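Cytochrome c (Rhodothermus marinus, PDB 3CP5) probably carries electrons, as monoheme c-type cytochromes do, by means of a covalently bound heme c. Local coordinates at residues A31-A34 and Q35-E38; L40-T43 and Y44-C48; K65-G68 and P69-M73; K90-V93 and Q94-T98; L114-L117 and R118-E122. All blocks are in the same frame, centred on the assembly; numbering follows the deposited sequence.

Interaction 1 (A31-A34 and Q35-E38); sequences AALA and QQGE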
# COMPACT_ATOMS: atom_id res chain seq x y z
N ALA A 31 -8.57 -13.22 -8.92
CA ALA A 31 -7.61 -12.95 -9.99
C ALA A 31 -8.02 -11.76 -10.83
O ALA A 31 -7.19 -10.96 -11.27
CB ALA A 31 -7.41 -14.21 -10.83
N ALA A 32 -9.32 -11.58 -11.08
CA ALA A 32 -9.74 -10.40 -11.86
C ALA A 32 -9.47 -9.12 -11.08
O ALA A 32 -9.10 -8.07 -11.64
CB ALA A 32 -11.20 -10.45 -12.21
N LEU A 33 -9.63 -9.13 -9.75
CA LEU A 33 -9.37 -7.95 -8.92
C LEU A 33 -7.89 -7.64 -8.86
O LEU A 33 -7.47 -6.49 -9.04
CB LEU A 33 -9.89 -8.21 -7.52
CG LEU A 33 -9.78 -7.03 -6.54
CD1 LEU A 33 -10.50 -5.78 -6.98
CD2 LEU A 33 -10.22 -7.53 -5.18
N ALA A 34 -7.07 -8.69 -8.84
CA ALA A 34 -5.62 -8.52 -8.92
C ALA A 34 -5.15 -7.95 -10.26
O ALA A 34 -4.24 -7.15 -10.30
CB ALA A 34 -4.91 -9.84 -8.63
N GLN A 35 -5.78 -8.35 -11.36
CA GLN A 35 -5.45 -7.80 -12.67
C GLN A 35 -5.81 -6.33 -12.73
O GLN A 35 -5.03 -5.53 -13.26
CB GLN A 35 -6.16 -8.60 -13.79
CG GLN A 35 -5.83 -8.12 -15.21
CD GLN A 35 -4.30 -8.04 -15.32
OE1 GLN A 35 -3.63 -9.09 -15.34
NE2 GLN A 35 -3.77 -6.82 -15.36
N GLN A 36 -6.96 -5.94 -12.23
CA GLN A 36 -7.34 -4.52 -12.14
C GLN A 36 -6.27 -3.81 -11.33
O GLN A 36 -5.76 -2.72 -11.73
CB GLN A 36 -8.71 -4.34 -11.49
CG GLN A 36 -9.13 -2.88 -11.47
CD GLN A 36 -10.29 -2.51 -10.56
OE1 GLN A 36 -10.77 -3.27 -9.71
NE2 GLN A 36 -10.80 -1.27 -10.72
N GLY A 37 -5.88 -4.36 -10.22
CA GLY A 37 -4.81 -3.83 -9.38
C GLY A 37 -3.47 -3.64 -10.07
O GLY A 37 -2.78 -2.65 -9.83
N GLU A 38 -3.12 -4.58 -10.93
CA GLU A 38 -1.88 -4.45 -11.71
C GLU A 38 -1.89 -3.22 -12.61
O GLU A 38 -0.93 -2.45 -12.71
CB GLU A 38 -1.67 -5.72 -12.52
CG GLU A 38 -0.42 -5.80 -13.36
CD GLU A 38 -0.17 -7.14 -14.02
OE1 GLU A 38 -0.94 -8.10 -13.84
OE2 GLU A 38 0.85 -7.22 -14.74
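Four consecutive backbone hydrogen bonds tie A31-A34 to Q35-E38, each running from an amide to the carbonyl four residues earlier. Q35 N reaches A31 O at 3.0 Å, Q36 N follows to A32 O, G37 N lies 2.9 Å from L33 O, and E38 N closes the series on A34 O. The bond of Q36 is the straightest, with an N-H...O angle of 167°.

Side chains add little across this turn. L33 CD1 comes to 3.7 Å from Q36 OE1, a plain van der Waals touch. The outstretched chain of Q36, its CG anti to the backbone N (chi1 -177°), sends its amide on to E108, which takes a hydrogen bond from NE2. Ahead of the turn, D30 OD1 accepts a hydrogen bond from L33 N.

Small residues suit the side turned to the protein. A34 and G37 are buried, and the missing side chain of G37 lets Y116 lie close, its CB 3.6 Å from G37 C. L33 supplies a larger apolar group against E108 and A112. This is the opening of the N-terminal helix of the cytochrome c domain, an alpha-helix packed through small residues against the C-terminal helix 107-123.

Interaction 2 (L40-T43 and Y44-C48); sequences LFNT and YCTAC. With HEC (heme c), chain C.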
# COMPACT_ATOMS: atom_id res chain seq x y z
N LEU A 40 -3.77 -0.59 -12.21
CA LEU A 40 -3.78 0.63 -11.40
C LEU A 40 -2.41 0.90 -10.78
O LEU A 40 -1.99 2.04 -10.70
CB LEU A 40 -4.79 0.44 -10.27
CG LEU A 40 -6.25 0.58 -10.64
CD1 LEU A 40 -7.14 0.02 -9.55
CD2 LEU A 40 -6.65 2.00 -11.03
N PHE A 41 -1.65 -0.14 -10.47
CA PHE A 41 -0.31 0.02 -9.94
C PHE A 41 0.60 0.66 -11.00
O PHE A 41 1.38 1.55 -10.71
CB PHE A 41 0.23 -1.32 -9.46
CG PHE A 41 1.56 -1.27 -8.74
CD1 PHE A 41 1.65 -1.14 -7.37
CD2 PHE A 41 2.74 -1.37 -9.48
CE1 PHE A 41 2.84 -1.10 -6.70
CE2 PHE A 41 3.93 -1.30 -8.81
CZ PHE A 41 4.00 -1.16 -7.45
N ASN A 42 0.48 0.17 -12.23
CA ASN A 42 1.22 0.78 -13.33
C ASN A 42 0.93 2.26 -13.46
O ASN A 42 1.81 3.09 -13.67
CB ASN A 42 0.89 0.05 -14.65
CG ASN A 42 1.67 0.74 -15.76
OD1 ASN A 42 1.16 1.61 -16.45
ND2 ASN A 42 2.93 0.40 -15.92
N THR A 43 -0.36 2.60 -13.35
CA THR A 43 -0.82 3.97 -13.53
C THR A 43 -0.39 4.92 -12.41
O THR A 43 0.05 6.06 -12.62
CB THR A 43 -2.39 3.97 -13.58
OG1 THR A 43 -2.81 3.23 -14.74
CG2 THR A 43 -2.95 5.35 -13.68
N TYR A 44 -0.52 4.46 -11.15
CA TYR A 44 -0.36 5.29 -9.98
C TYR A 44 0.97 5.11 -9.23
O TYR A 44 1.34 6.04 -8.49
CB TYR A 44 -1.49 5.08 -8.98
CG TYR A 44 -2.85 5.64 -9.30
CD1 TYR A 44 -3.80 4.99 -10.05
CD2 TYR A 44 -3.22 6.90 -8.82
CE1 TYR A 44 -5.04 5.54 -10.33
CE2 TYR A 44 -4.46 7.46 -9.08
CZ TYR A 44 -5.38 6.78 -9.84
OH TYR A 44 -6.63 7.29 -10.11
N CYS A 45 1.61 3.96 -9.34
CA CYS A 45 2.64 3.61 -8.37
C CYS A 45 4.01 3.35 -8.98
O CYS A 45 5.04 3.63 -8.30
CB CYS A 45 2.22 2.35 -7.58
SG CYS A 45 0.50 2.25 -7.05
N THR A 46 4.12 2.87 -10.20
CA THR A 46 5.33 2.52 -10.88
C THR A 46 6.25 3.71 -11.11
O THR A 46 7.44 3.63 -11.32
CB THR A 46 5.03 1.76 -12.20
OG1 THR A 46 4.65 0.43 -11.82
CG2 THR A 46 6.22 1.71 -13.11
N ALA A 47 5.74 4.93 -11.08
CA ALA A 47 6.58 6.10 -11.22
C ALA A 47 7.60 6.16 -10.09
O ALA A 47 8.65 6.76 -10.26
CB ALA A 47 5.70 7.35 -11.19
N CYS A 48 7.28 5.60 -8.91
CA CYS A 48 8.15 5.72 -7.77
C CYS A 48 8.57 4.39 -7.15
O CYS A 48 9.57 4.35 -6.40
CB CYS A 48 7.45 6.52 -6.65
SG CYS A 48 7.12 8.24 -7.13
FE HEC C . 4.47 4.86 -2.11
CHA HEC C . 6.06 4.37 0.88
CHB HEC C . 2.57 2.08 -1.58
CHC HEC C . 2.67 5.59 -4.94
CHD HEC C . 6.72 7.25 -2.92
NA HEC C . 4.36 3.50 -0.66
C1A HEC C . 5.06 3.47 0.55
C2A HEC C . 4.54 2.40 1.37
C3A HEC C . 3.60 1.75 0.68
C4A HEC C . 3.47 2.46 -0.59
CMA HEC C . 2.77 0.51 1.10
CAA HEC C . 5.10 1.94 2.73
CBA HEC C . 6.16 0.84 2.61
CGA HEC C . 6.55 0.23 3.93
O1A HEC C . 7.59 -0.51 3.95
O2A HEC C . 5.81 0.41 4.93
NB HEC C . 2.97 3.99 -3.11
C1B HEC C . 2.41 2.77 -2.79
C2B HEC C . 1.40 2.44 -3.76
C3B HEC C . 1.34 3.45 -4.68
C4B HEC C . 2.33 4.42 -4.26
CMB HEC C . 0.59 1.13 -3.71
CAB HEC C . 0.32 3.65 -5.82
CBB HEC C . -1.03 3.67 -5.39
NC HEC C . 4.61 6.20 -3.58
C1C HEC C . 3.76 6.39 -4.67
C2C HEC C . 4.23 7.48 -5.51
C3C HEC C . 5.37 7.95 -4.96
C4C HEC C . 5.64 7.13 -3.80
CMC HEC C . 3.64 7.77 -6.88
CAC HEC C . 6.40 8.94 -5.57
CBC HEC C . 5.85 10.21 -5.88
ND HEC C . 6.05 5.65 -1.18
C1D HEC C . 6.88 6.63 -1.70
C2D HEC C . 7.95 6.91 -0.75
C3D HEC C . 7.69 6.19 0.34
C4D HEC C . 6.56 5.34 0.03
CMD HEC C . 9.04 7.99 -1.04
CAD HEC C . 8.40 6.18 1.71
CBD HEC C . 7.68 7.15 2.68
CGD HEC C . 7.77 8.56 2.13
O1D HEC C . 6.71 9.18 1.83
O2D HEC C . 8.97 9.02 1.99
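F41 and C45 meet where the helix gives way to the heme-attachment loop. Two amides share F41 O: C45 N at 2.8 Å and T46 N at 3.1 Å, approaching from opposite faces of the carbonyl plane. One residue earlier, Y44 N bonds to L40 O.

The aromatic contact is a CH-pi interaction. C45 CB sits 3.6 Å from the centroid of the F41 ring, 17° off its normal, while SG lies obliquely at 4.3 Å from that centroid. F41 CG stands anti to the backbone N (chi1 -174°), which carries the ring forward under the cysteine. Flat and apolar, phenylalanine suits this buried place; an alanine here would probably leave C45 CB without its ring and open a gap beside the thioether. Y44 lies alongside L40, with CE1 4.0 Å from L40 CD2, and its hydroxyl is hydrogen-bonded to Q109.

Covalent bonds complete the site. C45 SG joins heme CAB at 1.9 Å and C48 SG joins CAC, the two thioethers of the CXXCH motif, whose closing histidine, H49, is an axial ligand of the iron.

The F41 ring also meets that of Y116, their planes about 50° apart, and touches L117, while L40 packs on A112 and I113. Helix 31-44 thus leans on helix 107-123 as its end delivers the chain to the heme.

Interaction 3 (K65-G68 and P69-M73); sequences KRRG and PVYIM. With HEC (heme c), chain C.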
# COMPACT_ATOMS: atom_id res chain seq x y z
N LYS A 65 3.76 -9.02 3.38
CA LYS A 65 4.35 -9.94 4.33
C LYS A 65 4.91 -9.21 5.53
O LYS A 65 5.14 -9.77 6.58
CB LYS A 65 5.49 -10.77 3.69
CG LYS A 65 5.02 -11.64 2.54
CD LYS A 65 6.17 -12.45 2.03
CE LYS A 65 5.74 -13.43 0.96
NZ LYS A 65 6.57 -14.68 1.11
N ARG A 66 5.17 -7.93 5.37
CA ARG A 66 5.79 -7.06 6.36
C ARG A 66 4.80 -6.15 7.11
O ARG A 66 5.10 -5.75 8.26
CB ARG A 66 6.89 -6.22 5.71
CG ARG A 66 8.04 -7.12 5.22
CD ARG A 66 9.09 -6.41 4.38
NE ARG A 66 10.02 -7.38 3.79
CZ ARG A 66 11.16 -7.75 4.36
NH1 ARG A 66 11.59 -7.29 5.54
NH2 ARG A 66 11.95 -8.64 3.77
N ARG A 67 3.72 -5.80 6.45
CA ARG A 67 2.71 -4.87 6.92
C ARG A 67 1.33 -5.43 6.80
O ARG A 67 1.10 -6.21 5.89
CB ARG A 67 2.75 -3.60 6.08
CG ARG A 67 4.10 -2.95 5.89
CD ARG A 67 4.71 -2.37 7.17
NE ARG A 67 6.00 -1.75 6.83
CZ ARG A 67 7.14 -1.78 7.45
NH1 ARG A 67 7.28 -2.42 8.59
NH2 ARG A 67 8.17 -1.16 6.90
N GLY A 68 0.40 -4.99 7.64
CA GLY A 68 -0.98 -5.37 7.53
C GLY A 68 -1.73 -4.62 6.45
O GLY A 68 -1.30 -3.58 5.93
N PRO A 69 -2.87 -5.18 6.06
CA PRO A 69 -3.64 -4.58 4.95
C PRO A 69 -4.22 -3.22 5.24
O PRO A 69 -4.35 -2.40 4.31
CB PRO A 69 -4.68 -5.67 4.68
CG PRO A 69 -4.90 -6.34 5.98
CD PRO A 69 -3.48 -6.46 6.51
N VAL A 70 -4.59 -2.93 6.47
CA VAL A 70 -5.16 -1.63 6.80
C VAL A 70 -4.07 -0.60 6.69
O VAL A 70 -4.31 0.51 6.13
CB VAL A 70 -5.85 -1.66 8.16
CG1 VAL A 70 -6.33 -0.28 8.52
CG2 VAL A 70 -6.99 -2.68 8.14
N TYR A 71 -2.87 -0.84 7.18
CA TYR A 71 -1.75 0.06 6.92
C TYR A 71 -1.56 0.32 5.45
O TYR A 71 -1.39 1.46 5.05
CB TYR A 71 -0.47 -0.51 7.56
CG TYR A 71 0.82 0.23 7.27
CD1 TYR A 71 1.27 1.25 8.10
CD2 TYR A 71 1.59 -0.07 6.16
CE1 TYR A 71 2.45 1.91 7.80
CE2 TYR A 71 2.77 0.55 5.84
CZ TYR A 71 3.20 1.55 6.68
OH TYR A 71 4.38 2.20 6.39
N ILE A 72 -1.50 -0.72 4.64
CA ILE A 72 -1.21 -0.50 3.23
C ILE A 72 -2.31 0.31 2.56
O ILE A 72 -2.01 1.21 1.78
CB ILE A 72 -1.02 -1.86 2.55
CG1 ILE A 72 0.23 -2.59 3.08
CG2 ILE A 72 -0.92 -1.73 1.03
CD1 ILE A 72 0.27 -4.07 2.72
N MET A 73 -3.59 0.04 2.85
CA MET A 73 -4.70 0.82 2.30
C MET A 73 -4.61 2.27 2.70
O MET A 73 -4.81 3.17 1.87
CB MET A 73 -6.05 0.25 2.79
CG MET A 73 -6.34 -1.16 2.29
SD MET A 73 -6.91 -1.09 0.58
CE MET A 73 -8.55 -0.43 0.81
FE HEC C . 4.47 4.86 -2.11
CHA HEC C . 6.06 4.37 0.88
CHB HEC C . 2.57 2.08 -1.58
CHC HEC C . 2.67 5.59 -4.94
CHD HEC C . 6.72 7.25 -2.92
NA HEC C . 4.36 3.50 -0.66
C1A HEC C . 5.06 3.47 0.55
C2A HEC C . 4.54 2.40 1.37
C3A HEC C . 3.60 1.75 0.68
C4A HEC C . 3.47 2.46 -0.59
CMA HEC C . 2.77 0.51 1.10
CAA HEC C . 5.10 1.94 2.73
CBA HEC C . 6.16 0.84 2.61
CGA HEC C . 6.55 0.23 3.93
O1A HEC C . 7.59 -0.51 3.95
O2A HEC C . 5.81 0.41 4.93
NB HEC C . 2.97 3.99 -3.11
C1B HEC C . 2.41 2.77 -2.79
C2B HEC C . 1.40 2.44 -3.76
C3B HEC C . 1.34 3.45 -4.68
C4B HEC C . 2.33 4.42 -4.26
CMB HEC C . 0.59 1.13 -3.71
CAB HEC C . 0.32 3.65 -5.82
CBB HEC C . -1.03 3.67 -5.39
NC HEC C . 4.61 6.20 -3.58
C1C HEC C . 3.76 6.39 -4.67
C2C HEC C . 4.23 7.48 -5.51
C3C HEC C . 5.37 7.95 -4.96
C4C HEC C . 5.64 7.13 -3.80
CMC HEC C . 3.64 7.77 -6.88
CAC HEC C . 6.40 8.94 -5.57
CBC HEC C . 5.85 10.21 -5.88
ND HEC C . 6.05 5.65 -1.18
C1D HEC C . 6.88 6.63 -1.70
C2D HEC C . 7.95 6.91 -0.75
C3D HEC C . 7.69 6.19 0.34
C4D HEC C . 6.56 5.34 0.03
CMD HEC C . 9.04 7.99 -1.04
CAD HEC C . 8.40 6.18 1.71
CBD HEC C . 7.68 7.15 2.68
CGD HEC C . 7.77 8.56 2.13
O1D HEC C . 6.71 9.18 1.83
O2D HEC C . 8.97 9.02 1.99
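R67 leaves the helical conformation and, with G68 at the N-cap position, turns the chain from helix 63-66 into helix 69-77, whose first turn is joined to the cap by I72 N bonding to G68 O at 3.1 Å. P69 fits the first turn because it needs no amide donor there, and the amides of V70 and Y71 are hydrogen-bonded to the carboxylate of E11.

R67 and Y71 run side by side toward the same heme propionate. The arginine's aliphatic part lies along the tyrosine, with CB 3.7 Å from Y71 CD2, and its guanidinium plane is turned 66° from the ring. A bend at chi2 (-66°) steers the chain along the ring to the carboxylate. There NE bonds to heme O2A at 2.9 Å and NH2 to O1A at 3.1 Å, a two-pronged grip with the carboxylate carbon CGA in the guanidinium plane, at its edge. Y71 OH donates to the same O2A at 2.7 Å, and the Y71 ring stands edge-to-face with that of H86. A leucine in place of R67 would probably cost the propionate two hydrogen bonds and a nearby positive charge, leaving of this grip the bond from Y71 to O2A.

Three donated hydrogen bonds, two of them from a cation, would be expected to favour the ionised propionate and to fix its rotation, so that the heme edge is held by charge as well as by its thioethers.

Interaction 4 (K90-V93 and Q94-T98); sequences KQLV and QEYGT. With HEC (heme c), chain C.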
# COMPACT_ATOMS: atom_id res chain seq x y z
N LYS A 90 6.76 7.72 9.11
CA LYS A 90 7.66 8.85 9.43
C LYS A 90 9.11 8.42 9.27
O LYS A 90 9.93 9.16 8.71
CB LYS A 90 7.30 9.41 10.81
CG LYS A 90 7.74 10.81 11.07
CD LYS A 90 7.39 11.32 12.46
CE LYS A 90 8.35 12.44 12.89
NZ LYS A 90 7.79 13.38 13.89
N GLN A 91 9.52 7.24 9.73
CA GLN A 91 10.90 6.78 9.53
C GLN A 91 11.22 6.67 8.05
O GLN A 91 12.37 6.98 7.63
CB GLN A 91 11.16 5.43 10.23
CG GLN A 91 12.61 4.95 10.12
CD GLN A 91 13.12 4.20 8.92
OE1 GLN A 91 14.24 4.43 8.42
NE2 GLN A 91 12.26 3.35 8.38
N LEU A 92 10.32 6.15 7.26
CA LEU A 92 10.59 6.04 5.82
C LEU A 92 10.77 7.38 5.16
O LEU A 92 11.60 7.46 4.22
CB LEU A 92 9.48 5.19 5.21
CG LEU A 92 9.43 3.69 5.55
CD1 LEU A 92 8.16 3.06 5.03
CD2 LEU A 92 10.58 2.97 4.86
N VAL A 93 10.03 8.41 5.59
CA VAL A 93 10.31 9.74 5.02
C VAL A 93 11.71 10.18 5.37
O VAL A 93 12.41 10.78 4.53
CB VAL A 93 9.28 10.79 5.51
CG1 VAL A 93 9.71 12.18 5.13
CG2 VAL A 93 7.90 10.51 4.95
N GLN A 94 12.19 9.94 6.60
CA GLN A 94 13.56 10.27 6.95
C GLN A 94 14.52 9.51 6.04
O GLN A 94 15.56 10.05 5.60
CB GLN A 94 13.79 9.91 8.43
CG GLN A 94 15.22 10.06 8.91
CD GLN A 94 15.33 9.58 10.36
OE1 GLN A 94 15.12 8.40 10.63
NE2 GLN A 94 15.60 10.54 11.21
N GLU A 95 14.26 8.25 5.75
CA GLU A 95 15.14 7.49 4.87
C GLU A 95 15.12 7.90 3.42
O GLU A 95 16.19 7.92 2.78
CB GLU A 95 14.78 6.01 4.99
CG GLU A 95 15.63 5.05 4.21
CD GLU A 95 15.31 3.58 4.40
OE1 GLU A 95 14.53 3.28 5.33
OE2 GLU A 95 15.84 2.73 3.66
N TYR A 96 13.95 8.17 2.85
CA TYR A 96 13.77 8.33 1.43
C TYR A 96 13.75 9.76 0.99
O TYR A 96 14.05 10.04 -0.18
CB TYR A 96 12.50 7.61 0.97
CG TYR A 96 12.81 6.12 0.87
CD1 TYR A 96 13.32 5.53 -0.27
CD2 TYR A 96 12.62 5.27 1.95
CE1 TYR A 96 13.60 4.18 -0.33
CE2 TYR A 96 12.91 3.91 1.88
CZ TYR A 96 13.41 3.34 0.73
OH TYR A 96 13.72 2.01 0.63
N GLY A 97 13.40 10.66 1.89
CA GLY A 97 13.49 12.10 1.65
C GLY A 97 12.28 12.70 0.98
O GLY A 97 11.59 13.63 1.42
N THR A 98 11.92 12.19 -0.17
CA THR A 98 10.69 12.66 -0.80
C THR A 98 9.45 12.07 -0.12
O THR A 98 9.52 11.09 0.63
CB THR A 98 10.77 12.30 -2.27
OG1 THR A 98 10.75 10.89 -2.38
CG2 THR A 98 12.05 12.88 -2.84
FE HEC C . 4.47 4.86 -2.11
CHA HEC C . 6.06 4.37 0.88
CHB HEC C . 2.57 2.08 -1.58
CHC HEC C . 2.67 5.59 -4.94
CHD HEC C . 6.72 7.25 -2.92
NA HEC C . 4.36 3.50 -0.66
C1A HEC C . 5.06 3.47 0.55
C2A HEC C . 4.54 2.40 1.37
C3A HEC C . 3.60 1.75 0.68
C4A HEC C . 3.47 2.46 -0.59
CMA HEC C . 2.77 0.51 1.10
CAA HEC C . 5.10 1.94 2.73
CBA HEC C . 6.16 0.84 2.61
CGA HEC C . 6.55 0.23 3.93
O1A HEC C . 7.59 -0.51 3.95
O2A HEC C . 5.81 0.41 4.93
NB HEC C . 2.97 3.99 -3.11
C1B HEC C . 2.41 2.77 -2.79
C2B HEC C . 1.40 2.44 -3.76
C3B HEC C . 1.34 3.45 -4.68
C4B HEC C . 2.33 4.42 -4.26
CMB HEC C . 0.59 1.13 -3.71
CAB HEC C . 0.32 3.65 -5.82
CBB HEC C . -1.03 3.67 -5.39
NC HEC C . 4.61 6.20 -3.58
C1C HEC C . 3.76 6.39 -4.67
C2C HEC C . 4.23 7.48 -5.51
C3C HEC C . 5.37 7.95 -4.96
C4C HEC C . 5.64 7.13 -3.80
CMC HEC C . 3.64 7.77 -6.88
CAC HEC C . 6.40 8.94 -5.57
CBC HEC C . 5.85 10.21 -5.88
ND HEC C . 6.05 5.65 -1.18
C1D HEC C . 6.88 6.63 -1.70
C2D HEC C . 7.95 6.91 -0.75
C3D HEC C . 7.69 6.19 0.34
C4D HEC C . 6.56 5.34 0.03
CMD HEC C . 9.04 7.99 -1.04
CAD HEC C . 8.40 6.18 1.71
CBD HEC C . 7.68 7.15 2.68
CGD HEC C . 7.77 8.56 2.13
O1D HEC C . 6.71 9.18 1.83
O2D HEC C . 8.97 9.02 1.99
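The last turns of helix 87-96 form a wall of the heme pocket beside both propionates, and L92 and Y96, one turn apart, are its central pair. They lie side by side, with L92 CD2 3.9 Å from Y96 CE2. L92 O is in the plane of the tyrosine ring, at its edge, and it also accepts the bond from Y96 N at 2.8 Å.

The remaining backbone bonds run from Q94 N to K90 O, from E95 N to Q91 O and from G97 N to V93 O. The helix ends at Y96, and G97 leaves it with a positive phi (87°), a conformation that glycine adopts readily.

Apolar groups suit the side turned to the heme. L92 CG stands anti to the carbonyl carbon (chi1 -70°), and the chain continues until CD1 is 3.4 Å from heme CGA. V93 reaches the other propionate, CG2 lying 3.4 Å from CGD. The polar residues K90, Q91 and Q94 occupy exposed positions. Y96 is amphipathic: its side chain touches P58, and its hydroxyl is hydrogen-bonded to R54 NE. Beyond the helix end, T98 O approaches heme O2D to 2.5 Å, two oxygens so close that the propionate probably holds a proton there.

Interaction 5 (L114-L117 and R118-E122); sequences LEYL and RQVAE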
# COMPACT_ATOMS: atom_id res chain seq x y z
N LEU A 114 -4.26 -3.53 -3.49
CA LEU A 114 -3.87 -4.46 -2.41
C LEU A 114 -3.96 -5.92 -2.87
O LEU A 114 -3.04 -6.68 -2.59
CB LEU A 114 -4.79 -4.26 -1.20
CG LEU A 114 -4.61 -5.20 -0.01
CD1 LEU A 114 -3.22 -5.03 0.59
CD2 LEU A 114 -5.67 -5.12 1.03
N GLU A 115 -4.95 -6.26 -3.66
CA GLU A 115 -5.08 -7.59 -4.22
C GLU A 115 -3.90 -7.94 -5.14
O GLU A 115 -3.35 -9.07 -5.09
CB GLU A 115 -6.41 -7.78 -4.96
CG GLU A 115 -6.78 -9.24 -5.03
CD GLU A 115 -7.38 -9.85 -3.79
OE1 GLU A 115 -8.06 -10.89 -3.93
OE2 GLU A 115 -7.21 -9.29 -2.69
N TYR A 116 -3.49 -6.99 -5.97
CA TYR A 116 -2.29 -7.14 -6.77
C TYR A 116 -1.05 -7.37 -5.93
O TYR A 116 -0.22 -8.25 -6.19
CB TYR A 116 -2.12 -5.95 -7.70
CG TYR A 116 -0.79 -5.94 -8.45
CD1 TYR A 116 -0.50 -6.91 -9.39
CD2 TYR A 116 0.16 -4.98 -8.26
CE1 TYR A 116 0.71 -6.90 -10.10
CE2 TYR A 116 1.35 -4.95 -8.94
CZ TYR A 116 1.63 -5.91 -9.87
OH TYR A 116 2.81 -5.92 -10.54
N LEU A 117 -0.88 -6.60 -4.87
CA LEU A 117 0.23 -6.76 -3.94
C LEU A 117 0.24 -8.13 -3.25
O LEU A 117 1.27 -8.75 -3.07
CB LEU A 117 0.32 -5.60 -2.96
CG LEU A 117 0.65 -4.24 -3.56
CD1 LEU A 117 0.43 -3.14 -2.54
CD2 LEU A 117 2.07 -4.17 -4.06
N ARG A 118 -0.91 -8.69 -2.89
CA ARG A 118 -1.02 -10.06 -2.38
C ARG A 118 -0.54 -11.06 -3.44
O ARG A 118 0.16 -12.02 -3.15
CB ARG A 118 -2.46 -10.38 -1.96
CG ARG A 118 -2.98 -9.53 -0.80
CD ARG A 118 -4.45 -9.82 -0.49
NE ARG A 118 -4.70 -11.15 0.05
CZ ARG A 118 -5.69 -11.98 -0.15
NH1 ARG A 118 -6.71 -11.75 -0.97
NH2 ARG A 118 -5.75 -13.15 0.45
N GLN A 119 -0.90 -10.82 -4.70
CA GLN A 119 -0.50 -11.68 -5.77
C GLN A 119 0.99 -11.68 -6.05
O GLN A 119 1.61 -12.74 -6.22
CB GLN A 119 -1.24 -11.32 -7.07
CG GLN A 119 -0.95 -12.29 -8.23
CD GLN A 119 -1.46 -13.68 -7.95
OE1 GLN A 119 -2.67 -13.87 -7.78
NE2 GLN A 119 -0.57 -14.66 -7.93
N VAL A 120 1.62 -10.52 -6.11
CA VAL A 120 3.05 -10.50 -6.39
C VAL A 120 3.86 -11.09 -5.25
O VAL A 120 4.92 -11.65 -5.51
CB VAL A 120 3.55 -9.09 -6.76
CG1 VAL A 120 2.84 -8.54 -7.99
CG2 VAL A 120 3.39 -8.09 -5.65
N ALA A 121 3.36 -11.04 -4.01
CA ALA A 121 4.02 -11.71 -2.89
C ALA A 121 3.99 -13.22 -3.08
O ALA A 121 4.92 -13.89 -2.73
CB ALA A 121 3.38 -11.32 -1.55
N GLU A 122 2.95 -13.76 -3.71
CA GLU A 122 2.90 -15.19 -4.05
C GLU A 122 3.78 -15.59 -5.24
O GLU A 122 4.33 -16.70 -5.29
CB GLU A 122 1.47 -15.62 -4.37
CG GLU A 122 0.47 -15.52 -3.25
CD GLU A 122 0.68 -16.49 -2.11
OE1 GLU A 122 1.79 -16.54 -1.52
OE2 GLU A 122 -0.25 -17.22 -1.75
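This is a helical-turn contact inside helix 107-123, largely buried, in which a salt bridge and an aromatic contact accompany the backbone bonds. R118 N, Q119 N, V120 N and A121 N bond to L114 O, E115 O, Y116 O and L117 O.

R118 NH1 donates to E115 OE2 at 3.0 Å, a nearly straight bond of 168°. The oxygen lies in the guanidinium plane, yet is approached from above its own carboxylate plane. A bend at chi3 (67°) brings the guanidinium back to the glutamate. R111 forms a second salt bridge to OE2, and D30 N bonds to OE1, so the buried carboxylate is well matched.

V120 CG1 sits over one face of the Y116 ring, 3.8 Å from the centroid, a CH-pi contact for which a branched residue is apt. Small A121 fits against helix 63-66, and L117 reaches the heme region between F41 and I72. Such packing is characteristic of the C-terminal helix of the cytochrome c fold, lying against the N-terminal helix.

Along the chain the five contacts come strictly in series, each closing before the next opens. Interactions 1 and 2 share helix 31-44, with centres 14 Å apart. Interaction 5, on helix 107-123, touches both, its centre 9 Å from that of interaction 1, and it also packs against interaction 3, 11 Å away between centres. The last helix therefore bridges the first part of the domain and helix 69-77. Interactions 2, 3 and 4 each meet the heme from a different part of the sequence; 3 and 4 touch between Y71 and L92. Interaction 4 lies 29 Å from interaction 1, centre to centre, across the chain's middle. Helices and the loops joining them, with no strand, thus pack around one cofactor.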